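Local coordinates for protein probable 3-hydroxybutyryl-CoA dehydrogenase (Escherichia coli, PDB 3MOG) that catalyses the NAD-dependent oxidation of 3-hydroxyadipyl-CoA to 3-oxoadipyl-CoA in the degradation of phenylacetate, and works as a homotrimer, at residues C[189-194]-C[416-421]; C[394-399]-C[454-459]; C[403-408]-C[460-465]; C[437-442]-C[465-470]. All blocks are in the same frame, centred on the assembly; numbering follows the deposited sequence. Where two conformers were deposited one is given.

Interaction 1 of 4, residues C[189-194]-C[416-421]; sequences FIVNRV and DTAMRL
M419 and A418 on helix 412-422 meet I190, V191 and V194 in a buried contact without hydrogen bonds across it, made by apolar side chains. The CB of A418 lies 3.7 Å from I190 CG2 and 3.8 Å from V191 CG2, one methyl against two branched side chains. M419 bends at chi2 (-36°) and chi3 (-72°), which turns its thioether back toward the 189-194 segment. Its SD then sits 3.8 Å from V194 CB and 3.9 Å from V191 CA, while its CE reaches CG1 of V194. In V191 it is the methyl anti to the carbonyl carbon, CG2, that touches A418, and it also lies 3.7 Å from the carbonyl O of A418. Behind this layer, the carboxylate of E154 takes hydrogen bonds from the backbone N of I190 and of V191, holding both residues to strand 152-157. The contact thus lies between that strand and helix 429-436, whose P429 packs on M419, and joins the two C-terminal-domain sequence ranges of the chain.

Interaction 2 of 4, residues C[394-399]-C[454-459]; sequences VAMIIN and EERYRP
M396 and N399, one helical turn apart on helix 390-406, face the 454-459 loop, their CA atoms lying 7.6 Å from the CA of Y457 and 6.6 Å from the CA of P459 respectively. M396 is bent at chi2 and chi3 and crosses Y457 at about a right angle. Its SD lies 3.6 Å from Y457 CD1 and 61° off the ring normal, an oblique Met-aromatic contact, and its CE rests 3.5 Å from the carbonyl O of R456, above one face of that residue's guanidinium but offset toward its rim. The polar ends of R456 and Y457 are held elsewhere: E201 forms a salt bridge with R456, and R392 and E201 hydrogen-bond to the Y457 hydroxyl. With CG anti to the backbone N (chi1 -155°), N399 reaches the loop with its amide, and its ND2 donates a hydrogen bond to the carbonyl O of R458 at 2.7 Å, nearly in its own amide plane. A leucine at N399 would probably leave the R458 carbonyl and the backbone N of C460, which bonds to OD1, without their side-chain partner. One buried amide thus serves as donor to the R458 carbonyl and acceptor to the C460 backbone N, and so probably fixes the path of the chain between them.

Interaction 3 of 4, residues C[403-408]-C[460-465]; sequences DALQKG and CSLLRQ
This is a partly buried contact of mixed polar and apolar character between the C-terminal end of helix 390-406 and the start of helix 461-473. Q406 carries the polar part: its chain is extended, CG anti to the backbone N (chi1 -163°), and brings the amide to the first turn of the other helix. NE2 donates to S461 OG at 3.0 Å, nearly in the amide plane, and OE1 takes a weak bond, 3.2 Å long, from the backbone N of L462. Alongside, Q406 and L462 slide past each other in opposite directions, with Q406 CD 3.7 Å from L462 CB. L405 adds an apolar touch, CD2 to CD2 of L462 at 3.8 Å. C460, at the N-cap position, sets SG 3.8 Å from the backbone N of D403, whose carboxylate is held by R193 and R258. Just past Q406 the helix ends in a Schellman motif with G408 as its C-prime residue. S461 OG also hydrogen-bonds H451 of the second subunit; this hydroxyl therefore links the Q406 amide to the trimer interface.

Interaction 4 of 4, residues C[437-442]-C[465-470]; sequences GWQRIL and QRALLE
E470 and the first turn of helix 438-452 make the polar half of this contact. With CG anti to the backbone N (chi1 -163°) and an extended chain, E470 carries its carboxylate to the start of that helix. Its OE2 accepts a hydrogen bond from the backbone N of W438 at 2.9 Å, on the syn side and tilted out of the carboxylate plane. OE1 is gripped twice by Q439: from above the plane by the backbone N, and at 3.0 Å by NE2, which lies on the anti lone pair of OE1 along a nearly straight 172° bond. A water accepting from R440 N donates to the same OE1. The helix dipole would be expected to favour the negative charge here. An alanine at E470 would probably leave the W438 and Q439 backbone N-H groups without this acceptor. Within the all-helical C-terminal domain, segments 438-442 and 465-470 cross at 136° between their N-to-C directions, their axes 8.4 Å apart at closest. In a CH-pi contact, R466 CB sits over the five-membered ring of W438, 4.0 Å from its centroid; CD follows toward CE2, while NH1 reaches the salt bridge with E412. The apolar pair is A467 CB with L442 CD2, at 3.6 Å; Q439 CG lies 3.5 Å from A467 O.

In the fold
From the N terminus, 189-194 comes first and waits 222 residues for 416-421, so interaction 1 closes the longest loop, tying the first C-terminal-domain range to the second. Helix 390-406 opens interactions 2 and 3 inside that loop; their partners follow helix 412-422, so both cross interaction 1. Interactions 1 and 4 are in series, 1 closing before 4 opens. Interactions 2, 3 and 4 cross one another in turn, as 437-442 opens before 454-459 and 460-465 close the earlier pairs, and 465-470 closes last. Interactions 2 and 3 share helix 390-406, and 3 and 4 share helix 461-473 and Q465. V194 against the I397 carbonyl joins interactions 1 and 2, P459 on L442 joins 2 and 4, and L463 on W438 joins 3 and 4.

Interaction 1 of 4, residues C[189-194]-C[416-421]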
loop_
_atom_site.group_PDB
_atom_site.type_symbol
_atom_site.label_atom_id
_atom_site.label_comp_id
_atom_site.label_asym_id
_atom_site.label_seq_id
_atom_site.Cartn_x
_atom_site.Cartn_y
_atom_site.Cartn_z
ATOM N N PHE C 189 -9.929 -0.824 -17.861
ATOM C CA PHE C 189 -9.756 -1.368 -19.223
ATOM C C PHE C 189 -8.411 -0.950 -19.858
ATOM O O PHE C 189 -7.351 -1.263 -19.304
ATOM C CB PHE C 189 -10.978 -1.070 -20.108
ATOM C CG PHE C 189 -12.314 -1.498 -19.500
ATOM C CD1 PHE C 189 -12.410 -2.619 -18.662
ATOM C CD2 PHE C 189 -13.475 -0.795 -19.805
ATOM C CE1 PHE C 189 -13.626 -3.006 -18.118
ATOM C CE2 PHE C 189 -14.702 -1.176 -19.270
ATOM C CZ PHE C 189 -14.780 -2.282 -18.425
ATOM N N ILE C 190 -8.440 -0.268 -21.002
ATOM C CA ILE C 190 -7.225 0.360 -21.548
ATOM C C ILE C 190 -7.214 1.850 -21.212
ATOM O O ILE C 190 -6.331 2.329 -20.491
ATOM C CB ILE C 190 -7.096 0.224 -23.078
ATOM C CG1 ILE C 190 -7.164 -1.223 -23.539
ATOM C CG2 ILE C 190 -5.784 0.839 -23.578
ATOM C CD1 ILE C 190 -7.406 -1.298 -25.053
ATOM N N VAL C 191 -8.207 2.572 -21.728
ATOM C CA VAL C 191 -8.223 4.035 -21.677
ATOM C C VAL C 191 -8.185 4.620 -20.257
ATOM O O VAL C 191 -7.328 5.434 -19.959
ATOM C CB VAL C 191 -9.422 4.643 -22.472
ATOM C CG1 VAL C 191 -9.379 6.157 -22.395
ATOM C CG2 VAL C 191 -9.402 4.189 -23.921
ATOM N N ASN C 192 -9.089 4.202 -19.383
ATOM C CA ASN C 192 -9.119 4.736 -18.009
ATOM C C ASN C 192 -7.886 4.352 -17.193
ATOM O O ASN C 192 -7.533 5.036 -16.250
ATOM C CB ASN C 192 -10.377 4.277 -17.255
ATOM C CG ASN C 192 -11.588 5.148 -17.517
ATOM O OD1 ASN C 192 -11.482 6.272 -17.998
ATOM N ND2 ASN C 192 -12.761 4.628 -17.170
ATOM N N ARG C 193 -7.248 3.247 -17.560
ATOM C CA ARG C 193 -6.035 2.795 -16.888
ATOM C C ARG C 193 -4.796 3.549 -17.365
ATOM O O ARG C 193 -4.039 4.066 -16.553
ATOM C CB ARG C 193 -5.849 1.286 -17.091
ATOM C CG ARG C 193 -4.618 0.708 -16.422
ATOM C CD ARG C 193 -4.099 -0.453 -17.225
ATOM N NE ARG C 193 -2.993 -1.160 -16.590
ATOM C CZ ARG C 193 -3.015 -2.450 -16.272
ATOM N NH1 ARG C 193 -4.108 -3.159 -16.481
ATOM N NH2 ARG C 193 -1.958 -3.022 -15.706
ATOM N N VAL C 194 -4.600 3.617 -18.679
ATOM C CA VAL C 194 -3.387 4.212 -19.262
ATOM C C VAL C 194 -3.366 5.740 -19.147
ATOM O O VAL C 194 -2.302 6.325 -18.993
ATOM C CB VAL C 194 -3.166 3.721 -20.727
ATOM C CG1 VAL C 194 -1.955 4.377 -21.404
ATOM C CG2 VAL C 194 -3.032 2.220 -20.740
ATOM N N ASP C 416 -2.421 1.476 -28.580
ATOM C CA ASP C 416 -2.164 2.715 -29.327
ATOM C C ASP C 416 -3.472 3.337 -29.830
ATOM O O ASP C 416 -3.732 4.517 -29.608
ATOM C CB ASP C 416 -1.196 2.484 -30.498
ATOM C CG ASP C 416 0.262 2.361 -30.061
ATOM O OD1 ASP C 416 0.603 2.785 -28.936
ATOM O OD2 ASP C 416 1.076 1.832 -30.859
ATOM N N THR C 417 -4.300 2.522 -30.477
ATOM C CA THR C 417 -5.562 2.982 -31.042
ATOM C C THR C 417 -6.462 3.585 -29.978
ATOM O O THR C 417 -6.972 4.693 -30.155
ATOM C CB THR C 417 -6.280 1.849 -31.759
ATOM O OG1 THR C 417 -5.454 1.393 -32.836
ATOM C CG2 THR C 417 -7.614 2.313 -32.309
ATOM N N ALA C 418 -6.610 2.880 -28.857
ATOM C CA ALA C 418 -7.424 3.361 -27.746
ATOM C C ALA C 418 -7.042 4.745 -27.247
ATOM O O ALA C 418 -7.907 5.579 -26.978
ATOM C CB ALA C 418 -7.405 2.355 -26.598
ATOM N N MET C 419 -5.744 4.997 -27.133
ATOM C CA MET C 419 -5.281 6.277 -26.649
ATOM C C MET C 419 -5.432 7.384 -27.724
ATOM O O MET C 419 -5.711 8.538 -27.394
ATOM C CB MET C 419 -3.851 6.159 -26.105
ATOM C CG MET C 419 -3.679 5.093 -24.992
ATOM S SD MET C 419 -5.047 4.902 -23.827
ATOM C CE MET C 419 -4.879 6.405 -22.902
ATOM N N ARG C 420 -5.249 7.033 -28.994
ATOM C CA ARG C 420 -5.510 7.976 -30.086
ATOM C C ARG C 420 -6.987 8.356 -30.188
ATOM O O ARG C 420 -7.319 9.521 -30.375
ATOM C CB ARG C 420 -5.041 7.411 -31.423
ATOM C CG ARG C 420 -3.775 8.044 -31.967
ATOM C CD ARG C 420 -3.435 7.449 -33.323
ATOM N NE ARG C 420 -2.964 6.074 -33.193
ATOM C CZ ARG C 420 -3.549 5.003 -33.719
ATOM N NH1 ARG C 420 -4.662 5.125 -34.436
ATOM N NH2 ARG C 420 -3.004 3.805 -33.531
ATOM N N LEU C 421 -7.877 7.374 -30.063
ATOM C CA LEU C 421 -9.302 7.641 -30.279
ATOM C C LEU C 421 -10.088 7.995 -29.020
ATOM O O LEU C 421 -10.929 8.886 -29.055
ATOM C CB LEU C 421 -9.945 6.498 -31.069
ATOM C CG LEU C 421 -9.350 6.347 -32.491
ATOM C CD1 LEU C 421 -9.975 5.192 -33.237
ATOM C CD2 LEU C 421 -9.465 7.640 -33.334
#

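Interaction 2 of 4, residues C[394-399]-C[454-459]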
loop_
_atom_site.group_PDB
_atom_site.type_symbol
_atom_site.label_atom_id
_atom_site.label_comp_id
_atom_site.label_asym_id
_atom_site.label_seq_id
_atom_site.Cartn_x
_atom_site.Cartn_y
_atom_site.Cartn_z
ATOM N N VAL C 394 4.910 11.927 -20.053
ATOM C CA VAL C 394 4.823 11.039 -21.213
ATOM C C VAL C 394 5.505 9.699 -20.911
ATOM O O VAL C 394 4.932 8.661 -21.194
ATOM C CB VAL C 394 5.329 11.705 -22.508
ATOM C CG1 VAL C 394 5.300 10.720 -23.653
ATOM C CG2 VAL C 394 4.468 12.944 -22.864
ATOM N N ALA C 395 6.687 9.737 -20.280
ATOM C CA ALA C 395 7.349 8.531 -19.736
ATOM C C ALA C 395 6.434 7.653 -18.897
ATOM O O ALA C 395 6.362 6.438 -19.116
ATOM C CB ALA C 395 8.624 8.896 -18.928
ATOM N N MET C 396 5.715 8.261 -17.957
ATOM C CA MET C 396 4.789 7.496 -17.096
ATOM C C MET C 396 3.566 6.944 -17.832
ATOM O O MET C 396 3.136 5.832 -17.539
ATOM C CB MET C 396 4.384 8.305 -15.879
ATOM C CG MET C 396 5.515 8.432 -14.855
ATOM S SD MET C 396 5.823 6.930 -13.917
ATOM C CE MET C 396 4.378 7.045 -12.881
ATOM N N ILE C 397 3.031 7.702 -18.794
ATOM C CA ILE C 397 1.967 7.214 -19.680
ATOM C C ILE C 397 2.440 5.958 -20.435
ATOM O O ILE C 397 1.735 4.941 -20.478
ATOM C CB ILE C 397 1.518 8.313 -20.704
ATOM C CG1 ILE C 397 0.719 9.413 -20.015
ATOM C CG2 ILE C 397 0.654 7.731 -21.818
ATOM C CD1 ILE C 397 0.526 10.661 -20.872
ATOM N N ILE C 398 3.642 6.040 -21.004
ATOM C CA ILE C 398 4.243 4.939 -21.778
ATOM C C ILE C 398 4.541 3.687 -20.922
ATOM O O ILE C 398 4.301 2.549 -21.334
ATOM C CB ILE C 398 5.518 5.449 -22.473
ATOM C CG1 ILE C 398 5.158 6.499 -23.534
ATOM C CG2 ILE C 398 6.348 4.312 -23.064
ATOM C CD1 ILE C 398 6.385 7.237 -24.065
ATOM N N ASN C 399 5.056 3.923 -19.728
ATOM C CA ASN C 399 5.329 2.878 -18.740
ATOM C C ASN C 399 4.075 2.073 -18.386
ATOM O O ASN C 399 4.088 0.835 -18.392
ATOM C CB ASN C 399 5.889 3.541 -17.489
ATOM C CG ASN C 399 6.740 2.612 -16.664
ATOM O OD1 ASN C 399 7.418 1.734 -17.190
ATOM N ND2 ASN C 399 6.743 2.834 -15.350
ATOM N N GLU C 454 10.563 5.954 -4.889
ATOM C CA GLU C 454 9.186 5.506 -4.945
ATOM C C GLU C 454 9.044 4.400 -5.968
ATOM O O GLU C 454 9.554 4.497 -7.079
ATOM C CB GLU C 454 8.261 6.655 -5.331
ATOM C CG GLU C 454 8.055 7.686 -4.221
ATOM C CD GLU C 454 7.271 8.888 -4.701
ATOM O OE1 GLU C 454 6.233 8.710 -5.376
ATOM O OE2 GLU C 454 7.692 10.015 -4.400
ATOM N N GLU C 455 8.347 3.352 -5.556
ATOM C CA GLU C 455 7.913 2.261 -6.414
ATOM C C GLU C 455 7.070 2.786 -7.580
ATOM O O GLU C 455 7.044 2.203 -8.631
ATOM C CB GLU C 455 7.118 1.269 -5.557
ATOM C CG GLU C 455 6.373 0.220 -6.299
ATOM C CD GLU C 455 6.255 -1.082 -5.547
ATOM O OE1 GLU C 455 5.664 -2.022 -6.121
ATOM O OE2 GLU C 455 6.756 -1.180 -4.409
ATOM N N ARG C 456 6.416 3.923 -7.392
ATOM C CA ARG C 456 5.654 4.590 -8.428
ATOM C C ARG C 456 6.454 4.839 -9.734
ATOM O O ARG C 456 5.913 4.731 -10.830
ATOM C CB ARG C 456 5.157 5.918 -7.839
ATOM C CG ARG C 456 4.395 6.784 -8.795
ATOM C CD ARG C 456 4.014 8.103 -8.170
ATOM N NE ARG C 456 3.518 9.002 -9.201
ATOM C CZ ARG C 456 2.280 8.997 -9.675
ATOM N NH1 ARG C 456 1.383 8.146 -9.199
ATOM N NH2 ARG C 456 1.940 9.851 -10.630
ATOM N N TYR C 457 7.737 5.167 -9.608
ATOM C CA TYR C 457 8.549 5.487 -10.771
ATOM C C TYR C 457 9.361 4.298 -11.311
ATOM O O TYR C 457 10.219 4.491 -12.164
ATOM C CB TYR C 457 9.402 6.759 -10.528
ATOM C CG TYR C 457 8.514 7.942 -10.322
ATOM C CD1 TYR C 457 7.850 8.525 -11.396
ATOM C CD2 TYR C 457 8.270 8.442 -9.042
ATOM C CE1 TYR C 457 6.980 9.581 -11.205
ATOM C CE2 TYR C 457 7.414 9.505 -8.844
ATOM C CZ TYR C 457 6.764 10.065 -9.921
ATOM O OH TYR C 457 5.900 11.117 -9.717
ATOM N N ARG C 458 9.065 3.082 -10.831
ATOM C CA ARG C 458 9.710 1.880 -11.359
ATOM C C ARG C 458 9.477 1.728 -12.870
ATOM O O ARG C 458 8.343 1.841 -13.347
ATOM C CB ARG C 458 9.288 0.613 -10.590
ATOM C CG ARG C 458 7.831 0.116 -10.796
ATOM C CD ARG C 458 7.715 -0.933 -11.893
ATOM N NE ARG C 458 6.326 -1.292 -12.174
ATOM C CZ ARG C 458 5.537 -0.607 -12.991
ATOM N NH1 ARG C 458 6.005 0.474 -13.590
ATOM N NH2 ARG C 458 4.283 -0.990 -13.194
ATOM N N PRO C 459 10.563 1.514 -13.634
ATOM C CA PRO C 459 10.435 1.073 -15.021
ATOM C C PRO C 459 9.825 -0.324 -15.012
ATOM O O PRO C 459 10.239 -1.174 -14.192
ATOM C CB PRO C 459 11.881 0.938 -15.471
ATOM C CG PRO C 459 12.667 1.791 -14.536
ATOM C CD PRO C 459 11.972 1.701 -13.240
#

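Interaction 3 of 4, residues C[403-408]-C[460-465]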
loop_
_atom_site.group_PDB
_atom_site.type_symbol
_atom_site.label_atom_id
_atom_site.label_comp_id
_atom_site.label_asym_id
_atom_site.label_seq_id
_atom_site.Cartn_x
_atom_site.Cartn_y
_atom_site.Cartn_z
ATOM N N ASP C 403 3.054 -1.774 -19.212
ATOM C CA ASP C 403 2.633 -2.716 -18.176
ATOM C C ASP C 403 1.328 -3.414 -18.568
ATOM O O ASP C 403 1.156 -4.612 -18.327
ATOM C CB ASP C 403 2.475 -2.025 -16.830
ATOM C CG ASP C 403 2.006 -2.979 -15.746
ATOM O OD1 ASP C 403 2.817 -3.815 -15.305
ATOM O OD2 ASP C 403 0.820 -2.908 -15.352
ATOM N N ALA C 404 0.427 -2.666 -19.190
ATOM C CA ALA C 404 -0.825 -3.234 -19.648
ATOM C C ALA C 404 -0.570 -4.285 -20.730
ATOM O O ALA C 404 -1.217 -5.339 -20.728
ATOM C CB ALA C 404 -1.763 -2.135 -20.157
ATOM N N LEU C 405 0.382 -4.004 -21.627
ATOM C CA LEU C 405 0.743 -4.938 -22.716
ATOM C C LEU C 405 1.365 -6.198 -22.155
ATOM O O LEU C 405 1.014 -7.298 -22.559
ATOM C CB LEU C 405 1.685 -4.281 -23.727
ATOM C CG LEU C 405 2.259 -5.133 -24.871
ATOM C CD1 LEU C 405 1.151 -5.761 -25.723
ATOM C CD2 LEU C 405 3.195 -4.280 -25.742
ATOM N N GLN C 406 2.253 -6.025 -21.182
ATOM C CA GLN C 406 2.920 -7.140 -20.529
ATOM C C GLN C 406 1.956 -8.060 -19.772
ATOM O O GLN C 406 2.132 -9.283 -19.754
ATOM C CB GLN C 406 4.000 -6.622 -19.585
ATOM C CG GLN C 406 4.987 -7.697 -19.190
ATOM C CD GLN C 406 6.213 -7.148 -18.505
ATOM O OE1 GLN C 406 6.164 -6.101 -17.851
ATOM N NE2 GLN C 406 7.331 -7.853 -18.657
ATOM N N LYS C 407 0.946 -7.469 -19.143
ATOM C CA LYS C 407 -0.037 -8.250 -18.396
ATOM C C LYS C 407 -1.172 -8.786 -19.274
ATOM O O LYS C 407 -2.148 -9.332 -18.768
ATOM C CB LYS C 407 -0.606 -7.442 -17.219
ATOM C CG LYS C 407 0.413 -6.871 -16.264
ATOM C CD LYS C 407 1.265 -7.925 -15.634
ATOM C CE LYS C 407 2.156 -7.315 -14.570
ATOM N NZ LYS C 407 1.355 -6.545 -13.570
ATOM N N GLY C 408 -1.049 -8.606 -20.582
ATOM C CA GLY C 408 -1.992 -9.173 -21.539
ATOM C C GLY C 408 -3.359 -8.525 -21.541
ATOM O O GLY C 408 -4.333 -9.160 -21.925
ATOM N N CYS C 460 8.832 -0.575 -15.860
ATOM C CA CYS C 460 8.221 -1.903 -15.836
ATOM C C CYS C 460 9.122 -2.907 -16.560
ATOM O O CYS C 460 10.002 -2.516 -17.324
ATOM C CB CYS C 460 6.778 -1.903 -16.370
ATOM S SG CYS C 460 6.666 -1.796 -18.123
ATOM N N SER C 461 8.899 -4.195 -16.314
ATOM C CA SER C 461 9.797 -5.233 -16.823
ATOM C C SER C 461 9.926 -5.206 -18.367
ATOM O O SER C 461 11.034 -5.371 -18.902
ATOM C CB SER C 461 9.390 -6.599 -16.251
ATOM O OG SER C 461 9.863 -7.669 -17.048
ATOM N N LEU C 462 8.822 -4.910 -19.063
ATOM C CA LEU C 462 8.829 -4.796 -20.542
ATOM C C LEU C 462 9.595 -3.575 -21.062
ATOM O O LEU C 462 10.152 -3.608 -22.167
ATOM C CB LEU C 462 7.396 -4.818 -21.117
ATOM C CG LEU C 462 7.230 -4.874 -22.645
ATOM C CD1 LEU C 462 7.891 -6.134 -23.225
ATOM C CD2 LEU C 462 5.755 -4.813 -23.031
ATOM N N LEU C 463 9.622 -2.496 -20.280
ATOM C CA LEU C 463 10.448 -1.355 -20.633
ATOM C C LEU C 463 11.922 -1.731 -20.612
ATOM O O LEU C 463 12.623 -1.457 -21.595
ATOM C CB LEU C 463 10.167 -0.116 -19.767
ATOM C CG LEU C 463 10.988 1.163 -20.001
ATOM C CD1 LEU C 463 10.886 1.712 -21.417
ATOM C CD2 LEU C 463 10.588 2.246 -19.012
ATOM N N ARG C 464 12.391 -2.370 -19.535
ATOM C CA ARG C 464 13.799 -2.848 -19.500
ATOM C C ARG C 464 14.081 -3.771 -20.682
ATOM O O ARG C 464 15.121 -3.655 -21.331
ATOM C CB ARG C 464 14.167 -3.579 -18.195
ATOM C CG ARG C 464 13.865 -2.793 -16.904
ATOM C CD ARG C 464 14.565 -3.414 -15.696
ATOM N NE ARG C 464 14.369 -2.601 -14.503
ATOM C CZ ARG C 464 15.123 -1.564 -14.150
ATOM N NH1 ARG C 464 16.170 -1.194 -14.883
ATOM N NH2 ARG C 464 14.839 -0.905 -13.037
ATOM N N GLN C 465 13.131 -4.669 -20.947
ATOM C CA GLN C 465 13.194 -5.619 -22.048
ATOM C C GLN C 465 13.321 -4.908 -23.390
ATOM O O GLN C 465 14.133 -5.310 -24.227
ATOM C CB GLN C 465 11.963 -6.530 -22.017
ATOM C CG GLN C 465 11.828 -7.564 -23.145
ATOM C CD GLN C 465 10.664 -8.551 -22.904
ATOM O OE1 GLN C 465 10.018 -9.023 -23.856
ATOM N NE2 GLN C 465 10.390 -8.855 -21.625
#

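Interaction 4 of 4, residues C[437-442]-C[465-470]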
loop_
_atom_site.group_PDB
_atom_site.type_symbol
_atom_site.label_atom_id
_atom_site.label_comp_id
_atom_site.label_asym_id
_atom_site.label_seq_id
_atom_site.Cartn_x
_atom_site.Cartn_y
_atom_site.Cartn_z
ATOM N N GLY C 437 12.519 6.680 -28.006
ATOM C CA GLY C 437 13.640 5.846 -27.662
ATOM C C GLY C 437 13.417 5.176 -26.322
ATOM O O GLY C 437 13.253 5.857 -25.305
ATOM N N TRP C 438 13.414 3.846 -26.328
ATOM C CA TRP C 438 13.236 3.053 -25.106
ATOM C C TRP C 438 14.301 3.235 -24.019
ATOM O O TRP C 438 13.975 3.269 -22.829
ATOM C CB TRP C 438 13.065 1.571 -25.455
ATOM C CG TRP C 438 11.898 1.314 -26.382
ATOM C CD1 TRP C 438 11.962 0.886 -27.686
ATOM C CD2 TRP C 438 10.499 1.494 -26.093
ATOM N NE1 TRP C 438 10.698 0.781 -28.215
ATOM C CE2 TRP C 438 9.782 1.132 -27.261
ATOM C CE3 TRP C 438 9.783 1.911 -24.963
ATOM C CZ2 TRP C 438 8.386 1.173 -27.328
ATOM C CZ3 TRP C 438 8.395 1.952 -25.035
ATOM C CH2 TRP C 438 7.715 1.593 -26.213
ATOM N N GLN C 439 15.563 3.376 -24.424
ATOM C CA GLN C 439 16.641 3.578 -23.473
ATOM C C GLN C 439 16.536 4.938 -22.819
ATOM O O GLN C 439 16.868 5.092 -21.645
ATOM C CB GLN C 439 18.002 3.443 -24.144
ATOM C CG GLN C 439 18.358 2.035 -24.519
ATOM C CD GLN C 439 19.529 1.999 -25.464
ATOM O OE1 GLN C 439 20.657 1.758 -25.047
ATOM N NE2 GLN C 439 19.275 2.275 -26.741
ATOM N N ARG C 440 16.066 5.909 -23.594
ATOM C CA ARG C 440 15.852 7.261 -23.116
ATOM C C ARG C 440 14.735 7.337 -22.069
ATOM O O ARG C 440 14.882 8.017 -21.055
ATOM C CB ARG C 440 15.534 8.185 -24.294
ATOM C CG ARG C 440 15.477 9.651 -23.905
ATOM C CD ARG C 440 15.368 10.552 -25.111
ATOM N NE ARG C 440 15.300 11.935 -24.663
ATOM C CZ ARG C 440 15.299 12.987 -25.473
ATOM N NH1 ARG C 440 15.213 14.198 -24.948
ATOM N NH2 ARG C 440 15.358 12.832 -26.801
ATOM N N ILE C 441 13.624 6.655 -22.330
ATOM C CA ILE C 441 12.513 6.591 -21.374
ATOM C C ILE C 441 12.955 5.844 -20.123
ATOM O O ILE C 441 12.693 6.290 -19.004
ATOM C CB ILE C 441 11.245 5.923 -21.985
ATOM C CG1 ILE C 441 10.731 6.732 -23.183
ATOM C CG2 ILE C 441 10.143 5.734 -20.924
ATOM C CD1 ILE C 441 10.501 8.198 -22.890
ATOM N N LEU C 442 13.661 4.732 -20.325
ATOM C CA LEU C 442 14.209 3.948 -19.217
ATOM C C LEU C 442 15.115 4.756 -18.295
ATOM O O LEU C 442 14.932 4.727 -17.083
ATOM C CB LEU C 442 14.963 2.713 -19.730
ATOM C CG LEU C 442 15.691 1.891 -18.689
ATOM C CD1 LEU C 442 14.689 1.082 -17.843
ATOM C CD2 LEU C 442 16.745 1.002 -19.321
ATOM N N GLN C 465 13.131 -4.669 -20.947
ATOM C CA GLN C 465 13.194 -5.619 -22.048
ATOM C C GLN C 465 13.321 -4.908 -23.390
ATOM O O GLN C 465 14.133 -5.310 -24.227
ATOM C CB GLN C 465 11.963 -6.530 -22.017
ATOM C CG GLN C 465 11.828 -7.564 -23.145
ATOM C CD GLN C 465 10.664 -8.551 -22.904
ATOM O OE1 GLN C 465 10.018 -9.023 -23.856
ATOM N NE2 GLN C 465 10.390 -8.855 -21.625
ATOM N N ARG C 466 12.546 -3.842 -23.586
ATOM C CA ARG C 466 12.608 -3.106 -24.850
ATOM C C ARG C 466 13.834 -2.202 -24.993
ATOM O O ARG C 466 14.310 -1.982 -26.111
ATOM C CB ARG C 466 11.315 -2.342 -25.131
ATOM C CG ARG C 466 10.198 -3.274 -25.568
ATOM C CD ARG C 466 9.105 -2.526 -26.275
ATOM N NE ARG C 466 8.091 -3.457 -26.734
ATOM C CZ ARG C 466 6.950 -3.126 -27.329
ATOM N NH1 ARG C 466 6.633 -1.853 -27.550
ATOM N NH2 ARG C 466 6.116 -4.088 -27.697
ATOM N N ALA C 467 14.346 -1.704 -23.866
ATOM C CA ALA C 467 15.574 -0.917 -23.859
ATOM C C ALA C 467 16.759 -1.786 -24.247
ATOM O O ALA C 467 17.598 -1.369 -25.047
ATOM C CB ALA C 467 15.808 -0.293 -22.506
ATOM N N LEU C 468 16.807 -2.992 -23.685
ATOM C CA LEU C 468 17.819 -3.989 -24.035
ATOM C C LEU C 468 17.815 -4.386 -25.507
ATOM O O LEU C 468 18.884 -4.554 -26.084
ATOM C CB LEU C 468 17.704 -5.234 -23.157
ATOM C CG LEU C 468 18.400 -5.109 -21.802
ATOM C CD1 LEU C 468 17.880 -6.124 -20.802
ATOM C CD2 LEU C 468 19.916 -5.242 -21.959
ATOM N N LEU C 469 16.631 -4.525 -26.106
ATOM C CA LEU C 469 16.527 -4.869 -27.529
ATOM C C LEU C 469 17.019 -3.715 -28.397
ATOM O O LEU C 469 17.744 -3.936 -29.370
ATOM C CB LEU C 469 15.100 -5.292 -27.918
ATOM C CG LEU C 469 14.592 -6.650 -27.390
ATOM C CD1 LEU C 469 13.057 -6.690 -27.293
ATOM C CD2 LEU C 469 15.109 -7.817 -28.250
ATOM N N GLU C 470 16.657 -2.493 -28.006
ATOM C CA GLU C 470 17.062 -1.275 -28.705
ATOM C C GLU C 470 18.579 -1.039 -28.685
ATOM O O GLU C 470 19.137 -0.521 -29.656
ATOM C CB GLU C 470 16.337 -0.069 -28.128
ATOM C CG GLU C 470 16.362 1.176 -29.001
ATOM C CD GLU C 470 15.785 2.376 -28.295
ATOM O OE1 GLU C 470 16.435 2.879 -27.344
ATOM O OE2 GLU C 470 14.677 2.812 -28.690
HETATM O O HOH W 1 16.739 5.530 -26.476
#